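Local coordinates for protein porphyranase B (Zobellia galactanivorans, PDB 3JUU) that hydrolyses the sulfated red-algal polysaccharide porphyran at its beta-D-galactopyranose-(1->4)-alpha-L-galactopyranose-6-sulfate linkages, at residues 12-17 and 25-30; 45-50 and 238-243; 158-163 and 245-250. One frame throughout, in Å; residues are numbered along the deposited sequence.

Contact 1 (12-17 and 25-30); sequences PHFKPG and QEWKLI. With SO4 (sulfate ion), chain D.
The CA atoms of P12, in an irregular N-terminal stretch, and W27, on the edge strand 26-29, are the nearest pair across the two segments, 7.5 Å apart, and no hydrogen bond joins the segments. The contact belongs to the beta-sandwich jelly roll of family GH16, and it shows how a tail without regular structure can lie against a sandwich through ring contacts, with hydrogen bonds such as that of H13 N to E111 adding to its hold. Strand 26-29 pairs antiparallel with strand 264-276, and the loop 12-17 passes beside it, with P12 also resting on W273 and Y109.

H13 points elsewhere and takes no part in the apolar patch. Its imidazole, next to W269, approaches a sulfate ion, probably from the crystallisation liquor, that R271 and W269 also bind; NE2 comes implausibly close to a sulfate oxygen, so the geometry there is doubtful.

The main contact is a CH-pi interaction. The pyrrolidine ring of P12 lies over one face of the W27 indole, CD sitting 3.9 Å from the centroid of the five-membered ring and 30° off its normal, while CG reaches toward the CD2 side. W27 offers this face because its CG stands anti to the carbonyl carbon (chi1 -68°), which swings the indole toward the loop. The indole N-H is bonded to D19, in the loop between the segments, and W207 meets W27 edge-to-face. F14 reaches the same indole obliquely, the ring planes inclined at 42°, and its CE2 comes within 3.5 Å of W27 NE1.

Contact 2 (45-50 and 238-243); sequences KKWQIS and LRMVVE
M240 meets W47 with the last atoms of its side chain, and following that chain outward shows how a flexible thioether fits itself to a flat ring. CB leaves strand 237-242 toward the 45-50 segment, and CG, anti to the carbonyl carbon (chi1 -71°), carries the chain on without touching the indole. Bends at chi2 and chi3 then turn the end over. SD comes to 4.2 Å from W47 CZ3 and stands oblique to the six-membered ring, 39° off its normal: a Met-aromatic contact. CE completes the approach, 3.6 Å from W47 CZ3 and 3.9 Å from the centroid of the six-membered ring, nearly above it in a CH-pi contact.

The methyl covers one face of the indole toward its rim, while CG of K46 lies against the opposite face. Strands 47-48 and 237-242 both pair antiparallel with strand 90-101, one on each edge. Here in the GH16 beta-sandwich the side chains therefore meet across an intervening strand, whose V99 touches both W47 and M240. Beyond V242 the chain runs on to E243, which probably binds substrate and forms a salt bridge with R57. D35 takes the indole N-H of W47.

L238 approaches from another direction: its CD1 reaches the edge of the indole, near the ring plane, 4.1 Å from W47 CH2. On the reverse side of the strand, R239 turns its guanidinium back on the backbone of the preceding residue. NH1 gives a 2.9 Å bond to L238 O, arriving 45° out of the carbonyl plane, while NH2 forms a salt bridge with E130.

Contact 3 (158-163 and 245-250); sequences DWMKYF and YDWNPV
W247 is the common partner of three side chains from the 158-163 segment, W159, M160 and F163, and the contact illustrates how two loops, one with a short 3-10 segment at 158-160, can meet round one indole.

The aromatic interactions form a cluster in which W247 serves once as face and once as edge. W159 brings its six-membered ring edge-on to one face of W247: CH2 lies over the centre of the indole, 3.6 Å from W247 CD2, and the planes stand at 62° in a T-shaped arrangement. W247 in turn presents its own edge to F163. Its CH2 sits above the phenyl face, offset toward the rim and 3.6 Å from F163 CE2, with the planes at 75°. F163 reaches this position because its CG lies anti to the backbone N (chi1 -157°). CB of Y245 lies against the opposite face of W247 from W159, toward the rim.

The sulfur contact comes from M160. SD approaches W247 CE3 to 3.5 Å, oblique to the ring, as a Met-aromatic contact, and CE continues past it to W247 CB and to W247 O at 3.5 Å. Nearer its backbone, M160 lays CG over the centre of the W159 ring, so it packs against both indoles.

Within the segments, F163 N to M160 O and N248 N to Y245 O close two type I turns, and K161 NZ makes a 3.1 Å salt bridge with D158 OD2. Between the loops, N155 and T154, earlier in the first, bind W247 O and P249 O.

The segments themselves share no hydrogen bond, so ring and sulfur contacts supply the rest. The cluster lies beside the likely catalytic centre, consistent with a part in positioning Y245, whose OH is bonded to E148, the probable proton donor.

Contact 2 is the core one, about 9 Å from the chain's centre to its own; contact 1 is buried but peripheral, at about 20 Å, and contact 3 is partly buried at the surface, joining two loops on the opposite side of that centre from contact 1. All three turn on a tryptophan and none has a hydrogen bond across its segments. The indole is covered by a proline in contact 1, by a methionine methyl in contact 2, and by another aromatic ring in contact 3. Strands 26-29 and 47-48 follow one another in the chain, while segments 238-243 and 245-250 adjoin, carrying the chain from the core toward the loops beside the likely active site.

Contact 1 (12-17 and 25-30)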
loop_
_atom_site.group_PDB
_atom_site.type_symbol
_atom_site.label_atom_id
_atom_site.label_comp_id
_atom_site.label_asym_id
_atom_site.label_seq_id
_atom_site.Cartn_x
_atom_site.Cartn_y
_atom_site.Cartn_z
ATOM N N PRO A 12 4.542 -7.538 16.482
ATOM C CA PRO A 12 5.076 -7.025 15.221
ATOM C C PRO A 12 6.507 -7.395 14.996
ATOM O O PRO A 12 7.248 -7.800 15.941
ATOM C CB PRO A 12 4.936 -5.493 15.352
ATOM C CG PRO A 12 3.835 -5.292 16.359
ATOM C CD PRO A 12 4.074 -6.426 17.324
ATOM N N HIS A 13 6.952 -7.306 13.743
ATOM C CA HIS A 13 8.352 -7.601 13.446
ATOM C C HIS A 13 9.247 -6.433 13.829
ATOM O O HIS A 13 9.245 -5.381 13.150
ATOM C CB HIS A 13 8.513 -7.940 11.962
ATOM C CG HIS A 13 8.335 -9.394 11.667
ATOM N ND1 HIS A 13 9.304 -10.151 11.046
ATOM C CD2 HIS A 13 7.296 -10.232 11.923
ATOM C CE1 HIS A 13 8.857 -11.391 10.909
ATOM N NE2 HIS A 13 7.646 -11.464 11.438
ATOM N N PHE A 14 10.008 -6.592 14.936
ATOM C CA PHE A 14 10.956 -5.552 15.285
ATOM C C PHE A 14 12.241 -6.269 15.581
ATOM O O PHE A 14 12.196 -7.286 16.323
ATOM C CB PHE A 14 10.540 -4.763 16.551
ATOM C CG PHE A 14 9.304 -3.953 16.405
ATOM C CD1 PHE A 14 9.253 -2.922 15.444
ATOM C CD2 PHE A 14 8.181 -4.173 17.226
ATOM C CE1 PHE A 14 8.116 -2.130 15.343
ATOM C CE2 PHE A 14 7.039 -3.377 17.153
ATOM C CZ PHE A 14 6.973 -2.380 16.172
ATOM N N LYS A 15 13.374 -5.769 15.074
ATOM C CA LYS A 15 14.698 -6.311 15.423
ATOM C C LYS A 15 14.982 -5.947 16.907
ATOM O O LYS A 15 14.247 -5.155 17.520
ATOM C CB LYS A 15 15.800 -5.659 14.555
ATOM C CG LYS A 15 15.757 -6.011 13.051
ATOM C CD LYS A 15 16.218 -7.441 12.882
ATOM C CE LYS A 15 16.651 -7.764 11.444
ATOM N NZ LYS A 15 15.467 -8.060 10.545
ATOM N N PRO A 16 16.040 -6.537 17.481
ATOM C CA PRO A 16 16.289 -6.247 18.892
ATOM C C PRO A 16 16.631 -4.772 19.074
ATOM O O PRO A 16 17.403 -4.194 18.276
ATOM C CB PRO A 16 17.519 -7.128 19.221
ATOM C CG PRO A 16 17.445 -8.357 18.218
ATOM C CD PRO A 16 16.912 -7.604 16.931
ATOM N N GLY A 17 16.024 -4.144 20.068
ATOM C CA GLY A 17 16.311 -2.769 20.245
ATOM C C GLY A 17 15.515 -1.791 19.411
ATOM O O GLY A 17 15.923 -0.637 19.344
ATOM N N GLN A 25 3.320 -1.692 28.178
ATOM C CA GLN A 25 2.376 -1.742 27.046
ATOM C C GLN A 25 2.550 -3.034 26.322
ATOM O O GLN A 25 3.606 -3.686 26.415
ATOM C CB GLN A 25 2.590 -0.582 26.085
ATOM C CG GLN A 25 2.530 0.789 26.721
ATOM C CD GLN A 25 2.819 1.927 25.764
ATOM O OE1 GLN A 25 3.858 1.978 25.120
ATOM N NE2 GLN A 25 1.865 2.839 25.649
ATOM N N GLU A 26 1.512 -3.420 25.575
ATOM C CA GLU A 26 1.664 -4.572 24.714
ATOM C C GLU A 26 0.977 -4.340 23.361
ATOM O O GLU A 26 0.127 -3.498 23.249
ATOM C CB GLU A 26 1.110 -5.833 25.378
ATOM C CG GLU A 26 -0.312 -5.783 25.818
ATOM C CD GLU A 26 -0.665 -7.048 26.607
ATOM O OE1 GLU A 26 -0.394 -8.178 26.088
ATOM O OE2 GLU A 26 -1.183 -6.914 27.746
ATOM N N TRP A 27 1.404 -5.081 22.355
ATOM C CA TRP A 27 0.795 -4.965 21.016
ATOM C C TRP A 27 -0.297 -6.021 20.903
ATOM O O TRP A 27 -0.024 -7.185 21.192
ATOM C CB TRP A 27 1.848 -5.283 19.966
ATOM C CG TRP A 27 2.939 -4.280 19.875
ATOM C CD1 TRP A 27 4.204 -4.440 20.289
ATOM C CD2 TRP A 27 2.857 -2.964 19.322
ATOM N NE1 TRP A 27 4.955 -3.320 19.995
ATOM C CE2 TRP A 27 4.150 -2.376 19.455
ATOM C CE3 TRP A 27 1.828 -2.212 18.764
ATOM C CZ2 TRP A 27 4.439 -1.092 19.038
ATOM C CZ3 TRP A 27 2.074 -0.917 18.395
ATOM C CH2 TRP A 27 3.403 -0.351 18.506
ATOM N N LYS A 28 -1.488 -5.629 20.457
ATOM C CA LYS A 28 -2.622 -6.529 20.313
ATOM C C LYS A 28 -3.092 -6.572 18.837
ATOM O O LYS A 28 -3.449 -5.518 18.272
ATOM C CB LYS A 28 -3.772 -6.024 21.228
ATOM C CG LYS A 28 -5.091 -6.865 21.138
ATOM C CD LYS A 28 -6.183 -6.322 22.093
ATOM C CE LYS A 28 -7.593 -6.834 21.767
ATOM N NZ LYS A 28 -8.556 -5.721 22.123
ATOM N N LEU A 29 -3.131 -7.777 18.281
ATOM C CA LEU A 29 -3.598 -7.968 16.884
ATOM C C LEU A 29 -4.974 -7.465 16.664
ATOM O O LEU A 29 -5.907 -7.750 17.470
ATOM C CB LEU A 29 -3.468 -9.434 16.448
ATOM C CG LEU A 29 -3.539 -9.575 14.897
ATOM C CD1 LEU A 29 -2.189 -9.153 14.322
ATOM C CD2 LEU A 29 -3.769 -11.082 14.572
ATOM N N ILE A 30 -5.137 -6.641 15.623
ATOM C CA ILE A 30 -6.466 -6.204 15.206
ATOM C C ILE A 30 -6.920 -7.278 14.168
ATOM O O ILE A 30 -6.493 -7.275 12.992
ATOM C CB ILE A 30 -6.470 -4.825 14.571
ATOM C CG1 ILE A 30 -5.925 -3.774 15.573
ATOM C CG2 ILE A 30 -7.884 -4.423 14.017
ATOM C CD1 ILE A 30 -5.532 -2.508 14.810
HETATM S S SO4 D . 6.576 -14.708 10.202
HETATM O O1 SO4 D . 7.554 -15.521 10.918
HETATM O O2 SO4 D . 5.331 -15.470 10.033
HETATM O O3 SO4 D . 6.339 -13.501 10.998
HETATM O O4 SO4 D . 7.148 -14.351 8.883
#

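Contact 2 (45-50 and 238-243)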
loop_
_atom_site.group_PDB
_atom_site.type_symbol
_atom_site.label_atom_id
_atom_site.label_comp_id
_atom_site.label_asym_id
_atom_site.label_seq_id
_atom_site.Cartn_x
_atom_site.Cartn_y
_atom_site.Cartn_z
ATOM N N LYS A 45 -15.155 -11.246 3.213
ATOM C CA LYS A 45 -15.829 -10.500 4.281
ATOM C C LYS A 45 -14.797 -9.530 4.926
ATOM O O LYS A 45 -15.180 -8.584 5.553
ATOM C CB LYS A 45 -16.365 -11.421 5.397
ATOM C CG LYS A 45 -17.516 -12.422 4.931
ATOM C CD LYS A 45 -18.945 -11.827 4.996
ATOM C CE LYS A 45 -19.316 -10.758 3.889
ATOM N NZ LYS A 45 -20.188 -11.207 2.731
ATOM N N LYS A 46 -13.505 -9.811 4.762
ATOM C CA LYS A 46 -12.462 -8.961 5.386
ATOM C C LYS A 46 -11.939 -7.960 4.358
ATOM O O LYS A 46 -11.613 -6.782 4.686
ATOM C CB LYS A 46 -11.336 -9.837 5.847
ATOM C CG LYS A 46 -10.259 -9.103 6.692
ATOM C CD LYS A 46 -9.283 -10.168 7.324
ATOM C CE LYS A 46 -9.845 -10.744 8.618
ATOM N NZ LYS A 46 -8.931 -11.792 9.110
ATOM N N TRP A 47 -11.853 -8.418 3.108
ATOM C CA TRP A 47 -11.201 -7.667 2.039
ATOM C C TRP A 47 -12.148 -7.412 0.893
ATOM O O TRP A 47 -12.979 -8.321 0.563
ATOM C CB TRP A 47 -9.986 -8.429 1.518
ATOM C CG TRP A 47 -9.002 -8.794 2.594
ATOM C CD1 TRP A 47 -8.770 -10.058 3.104
ATOM C CD2 TRP A 47 -8.095 -7.900 3.290
ATOM N NE1 TRP A 47 -7.766 -9.997 4.085
ATOM C CE2 TRP A 47 -7.351 -8.689 4.227
ATOM C CE3 TRP A 47 -7.867 -6.504 3.231
ATOM C CZ2 TRP A 47 -6.341 -8.132 5.119
ATOM C CZ3 TRP A 47 -6.859 -5.930 4.105
ATOM C CH2 TRP A 47 -6.120 -6.753 5.045
ATOM N N GLN A 48 -11.991 -6.249 0.257
ATOM C CA GLN A 48 -12.799 -5.856 -0.936
ATOM C C GLN A 48 -11.849 -5.932 -2.096
ATOM O O GLN A 48 -10.810 -5.252 -2.127
ATOM C CB GLN A 48 -13.422 -4.442 -0.831
ATOM C CG GLN A 48 -14.273 -4.033 -2.013
ATOM C CD GLN A 48 -14.997 -2.781 -1.720
ATOM O OE1 GLN A 48 -14.427 -1.824 -1.124
ATOM N NE2 GLN A 48 -16.254 -2.724 -2.148
ATOM N N ILE A 49 -12.210 -6.736 -3.097
ATOM C CA ILE A 49 -11.376 -6.816 -4.318
ATOM C C ILE A 49 -12.153 -6.418 -5.598
ATOM O O ILE A 49 -11.550 -6.409 -6.677
ATOM C CB ILE A 49 -10.797 -8.217 -4.469
ATOM C CG1 ILE A 49 -11.902 -9.300 -4.755
ATOM C CG2 ILE A 49 -9.916 -8.578 -3.173
ATOM C CD1 ILE A 49 -11.305 -10.726 -5.119
ATOM N N SER A 50 -13.459 -6.128 -5.465
ATOM C CA SER A 50 -14.309 -5.669 -6.600
ATOM C C SER A 50 -15.379 -4.855 -5.953
ATOM O O SER A 50 -15.653 -5.050 -4.737
ATOM C CB SER A 50 -14.948 -6.901 -7.363
ATOM O OG SER A 50 -15.760 -7.619 -6.476
ATOM N N LEU A 238 -6.890 -0.205 4.992
ATOM C CA LEU A 238 -5.712 -0.744 4.322
ATOM C C LEU A 238 -5.925 -0.894 2.811
ATOM O O LEU A 238 -7.093 -1.055 2.309
ATOM C CB LEU A 238 -5.308 -2.098 4.885
ATOM C CG LEU A 238 -4.678 -2.028 6.291
ATOM C CD1 LEU A 238 -4.707 -3.432 6.937
ATOM C CD2 LEU A 238 -3.243 -1.493 6.277
ATOM N N ARG A 239 -4.812 -0.791 2.106
ATOM C CA ARG A 239 -4.807 -0.961 0.656
ATOM C C ARG A 239 -3.575 -1.777 0.270
ATOM O O ARG A 239 -2.439 -1.438 0.677
ATOM C CB ARG A 239 -4.647 0.379 -0.050
ATOM C CG ARG A 239 -5.807 1.363 0.198
ATOM C CD ARG A 239 -7.040 0.971 -0.722
ATOM N NE ARG A 239 -8.151 1.890 -0.493
ATOM C CZ ARG A 239 -9.146 1.696 0.377
ATOM N NH1 ARG A 239 -9.123 0.697 1.206
ATOM N NH2 ARG A 239 -10.153 2.577 0.388
ATOM N N MET A 240 -3.767 -2.786 -0.602
ATOM C CA MET A 240 -2.648 -3.454 -1.274
ATOM C C MET A 240 -3.038 -3.412 -2.773
ATOM O O MET A 240 -4.044 -4.033 -3.199
ATOM C CB MET A 240 -2.509 -4.926 -0.773
ATOM C CG MET A 240 -1.969 -5.046 0.702
ATOM S SD MET A 240 -3.470 -4.990 1.831
ATOM C CE MET A 240 -4.219 -6.618 1.705
ATOM N N VAL A 241 -2.265 -2.672 -3.566
ATOM C CA VAL A 241 -2.749 -2.281 -4.905
ATOM C C VAL A 241 -1.608 -2.413 -5.869
ATOM O O VAL A 241 -0.436 -2.050 -5.571
ATOM C CB VAL A 241 -3.329 -0.823 -4.902
ATOM C CG1 VAL A 241 -3.568 -0.283 -6.364
ATOM C CG2 VAL A 241 -4.649 -0.781 -4.042
ATOM N N VAL A 242 -1.952 -2.851 -7.074
ATOM C CA VAL A 242 -0.960 -3.004 -8.148
ATOM C C VAL A 242 -1.599 -2.244 -9.312
ATOM O O VAL A 242 -2.689 -2.621 -9.783
ATOM C CB VAL A 242 -0.784 -4.530 -8.509
ATOM C CG1 VAL A 242 0.015 -4.659 -9.875
ATOM C CG2 VAL A 242 -0.031 -5.267 -7.364
ATOM N N GLU A 243 -0.973 -1.148 -9.746
ATOM C CA GLU A 243 -1.670 -0.177 -10.632
ATOM C C GLU A 243 -0.699 0.284 -11.725
ATOM O O GLU A 243 0.508 -0.029 -11.650
ATOM C CB GLU A 243 -2.050 1.053 -9.808
ATOM C CG GLU A 243 -0.876 1.976 -9.531
ATOM C CD GLU A 243 -0.951 2.544 -8.123
ATOM O OE1 GLU A 243 -1.426 3.701 -8.000
ATOM O OE2 GLU A 243 -0.527 1.852 -7.169
#

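Contact 3 (158-163 and 245-250)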
loop_
_atom_site.group_PDB
_atom_site.type_symbol
_atom_site.label_atom_id
_atom_site.label_comp_id
_atom_site.label_asym_id
_atom_site.label_seq_id
_atom_site.Cartn_x
_atom_site.Cartn_y
_atom_site.Cartn_z
ATOM N N ASP A 158 15.239 11.866 -13.424
ATOM C CA ASP A 158 16.188 11.681 -12.341
ATOM C C ASP A 158 15.525 11.386 -10.975
ATOM O O ASP A 158 16.001 10.523 -10.249
ATOM C CB ASP A 158 17.119 12.900 -12.259
ATOM C CG ASP A 158 18.449 12.579 -11.588
ATOM O OD1 ASP A 158 18.685 13.123 -10.478
ATOM O OD2 ASP A 158 19.234 11.753 -12.145
ATOM N N TRP A 159 14.443 12.088 -10.631
ATOM C CA TRP A 159 13.761 11.846 -9.340
ATOM C C TRP A 159 13.441 10.333 -9.024
ATOM O O TRP A 159 13.407 9.906 -7.846
ATOM C CB TRP A 159 12.518 12.753 -9.209
ATOM C CG TRP A 159 11.240 12.334 -9.968
ATOM C CD1 TRP A 159 10.809 12.798 -11.225
ATOM C CD2 TRP A 159 10.212 11.389 -9.524
ATOM N NE1 TRP A 159 9.592 12.186 -11.569
ATOM C CE2 TRP A 159 9.205 11.333 -10.549
ATOM C CE3 TRP A 159 10.036 10.594 -8.354
ATOM C CZ2 TRP A 159 8.033 10.497 -10.432
ATOM C CZ3 TRP A 159 8.870 9.754 -8.246
ATOM C CH2 TRP A 159 7.896 9.727 -9.283
ATOM N N MET A 160 13.211 9.535 -10.060
ATOM C CA MET A 160 12.747 8.149 -9.871
ATOM C C MET A 160 13.731 7.046 -10.246
ATOM O O MET A 160 13.366 5.880 -10.197
ATOM C CB MET A 160 11.405 7.928 -10.611
ATOM C CG MET A 160 11.315 8.785 -11.865
ATOM S SD MET A 160 10.003 8.185 -12.941
ATOM C CE MET A 160 9.075 9.687 -13.286
ATOM N N LYS A 161 14.966 7.386 -10.634
ATOM C CA LYS A 161 15.871 6.352 -11.142
ATOM C C LYS A 161 16.137 5.191 -10.148
ATOM O O LYS A 161 16.509 4.100 -10.558
ATOM C CB LYS A 161 17.193 6.980 -11.612
ATOM C CG LYS A 161 17.858 7.793 -10.531
ATOM C CD LYS A 161 19.082 8.543 -11.042
ATOM C CE LYS A 161 19.653 9.362 -9.871
ATOM N NZ LYS A 161 20.979 9.983 -10.236
ATOM N N TYR A 162 15.940 5.430 -8.841
ATOM C CA TYR A 162 16.139 4.333 -7.839
ATOM C C TYR A 162 14.870 3.854 -7.212
ATOM O O TYR A 162 14.934 3.184 -6.159
ATOM C CB TYR A 162 17.041 4.798 -6.683
ATOM C CG TYR A 162 18.364 5.235 -7.209
ATOM C CD1 TYR A 162 19.216 4.306 -7.835
ATOM C CD2 TYR A 162 18.791 6.581 -7.064
ATOM C CE1 TYR A 162 20.476 4.697 -8.312
ATOM C CE2 TYR A 162 20.042 6.969 -7.516
ATOM C CZ TYR A 162 20.856 6.029 -8.164
ATOM O OH TYR A 162 22.077 6.402 -8.643
ATOM N N PHE A 163 13.733 4.182 -7.830
ATOM C CA PHE A 163 12.434 3.881 -7.235
ATOM C C PHE A 163 12.204 2.377 -6.980
ATOM O O PHE A 163 11.348 2.031 -6.143
ATOM C CB PHE A 163 11.291 4.477 -8.098
ATOM C CG PHE A 163 10.026 4.712 -7.360
ATOM C CD1 PHE A 163 9.900 5.873 -6.581
ATOM C CD2 PHE A 163 8.944 3.816 -7.412
ATOM C CE1 PHE A 163 8.735 6.137 -5.870
ATOM C CE2 PHE A 163 7.783 4.087 -6.710
ATOM C CZ PHE A 163 7.684 5.245 -5.928
ATOM N N TYR A 245 1.105 3.800 -12.877
ATOM C CA TYR A 245 1.343 5.212 -12.587
ATOM C C TYR A 245 1.580 5.974 -13.903
ATOM O O TYR A 245 2.246 5.481 -14.779
ATOM C CB TYR A 245 2.678 5.297 -11.839
ATOM C CG TYR A 245 2.645 4.785 -10.438
ATOM C CD1 TYR A 245 1.789 5.308 -9.495
ATOM C CD2 TYR A 245 3.603 3.817 -10.029
ATOM C CE1 TYR A 245 1.857 4.898 -8.112
ATOM C CE2 TYR A 245 3.678 3.446 -8.700
ATOM C CZ TYR A 245 2.787 3.950 -7.769
ATOM O OH TYR A 245 2.925 3.522 -6.455
ATOM N N ASP A 246 1.038 7.189 -14.023
ATOM C CA ASP A 246 1.251 7.977 -15.252
ATOM C C ASP A 246 2.700 8.236 -15.531
ATOM O O ASP A 246 3.107 8.398 -16.706
ATOM C CB ASP A 246 0.544 9.334 -15.074
ATOM C CG ASP A 246 -0.990 9.218 -15.235
ATOM O OD1 ASP A 246 -1.553 8.120 -15.532
ATOM O OD2 ASP A 246 -1.631 10.226 -15.010
ATOM N N TRP A 247 3.532 8.280 -14.470
ATOM C CA TRP A 247 4.914 8.671 -14.670
ATOM C C TRP A 247 5.806 7.486 -14.983
ATOM O O TRP A 247 7.013 7.671 -15.193
ATOM C CB TRP A 247 5.443 9.433 -13.412
ATOM C CG TRP A 247 5.038 8.768 -12.145
ATOM C CD1 TRP A 247 3.951 9.041 -11.389
ATOM C CD2 TRP A 247 5.760 7.728 -11.452
ATOM N NE1 TRP A 247 3.932 8.243 -10.286
ATOM C CE2 TRP A 247 5.036 7.446 -10.279
ATOM C CE3 TRP A 247 6.909 7.023 -11.732
ATOM C CZ2 TRP A 247 5.425 6.464 -9.364
ATOM C CZ3 TRP A 247 7.319 6.014 -10.804
ATOM C CH2 TRP A 247 6.573 5.768 -9.649
ATOM N N ASN A 248 5.215 6.268 -14.988
ATOM C CA ASN A 248 5.964 5.075 -15.367
ATOM C C ASN A 248 5.177 4.344 -16.492
ATOM O O ASN A 248 4.410 3.381 -16.224
ATOM C CB ASN A 248 6.181 4.160 -14.134
ATOM C CG ASN A 248 7.441 3.298 -14.268
ATOM O OD1 ASN A 248 7.368 2.071 -14.097
ATOM N ND2 ASN A 248 8.594 3.927 -14.659
ATOM N N PRO A 249 5.360 4.797 -17.732
ATOM C CA PRO A 249 4.511 4.346 -18.811
ATOM C C PRO A 249 4.785 2.916 -19.318
ATOM O O PRO A 249 5.712 2.239 -18.865
ATOM C CB PRO A 249 4.814 5.371 -19.965
ATOM C CG PRO A 249 6.178 5.943 -19.618
ATOM C CD PRO A 249 6.271 5.895 -18.144
ATOM N N VAL A 250 3.963 2.506 -20.278
ATOM C CA VAL A 250 4.004 1.110 -20.722
ATOM C C VAL A 250 5.277 0.936 -21.597
ATOM O O VAL A 250 5.563 1.790 -22.443
ATOM C CB VAL A 250 2.780 0.863 -21.656
ATOM C CG1 VAL A 250 2.816 -0.644 -22.170
ATOM C CG2 VAL A 250 1.437 1.103 -20.898
#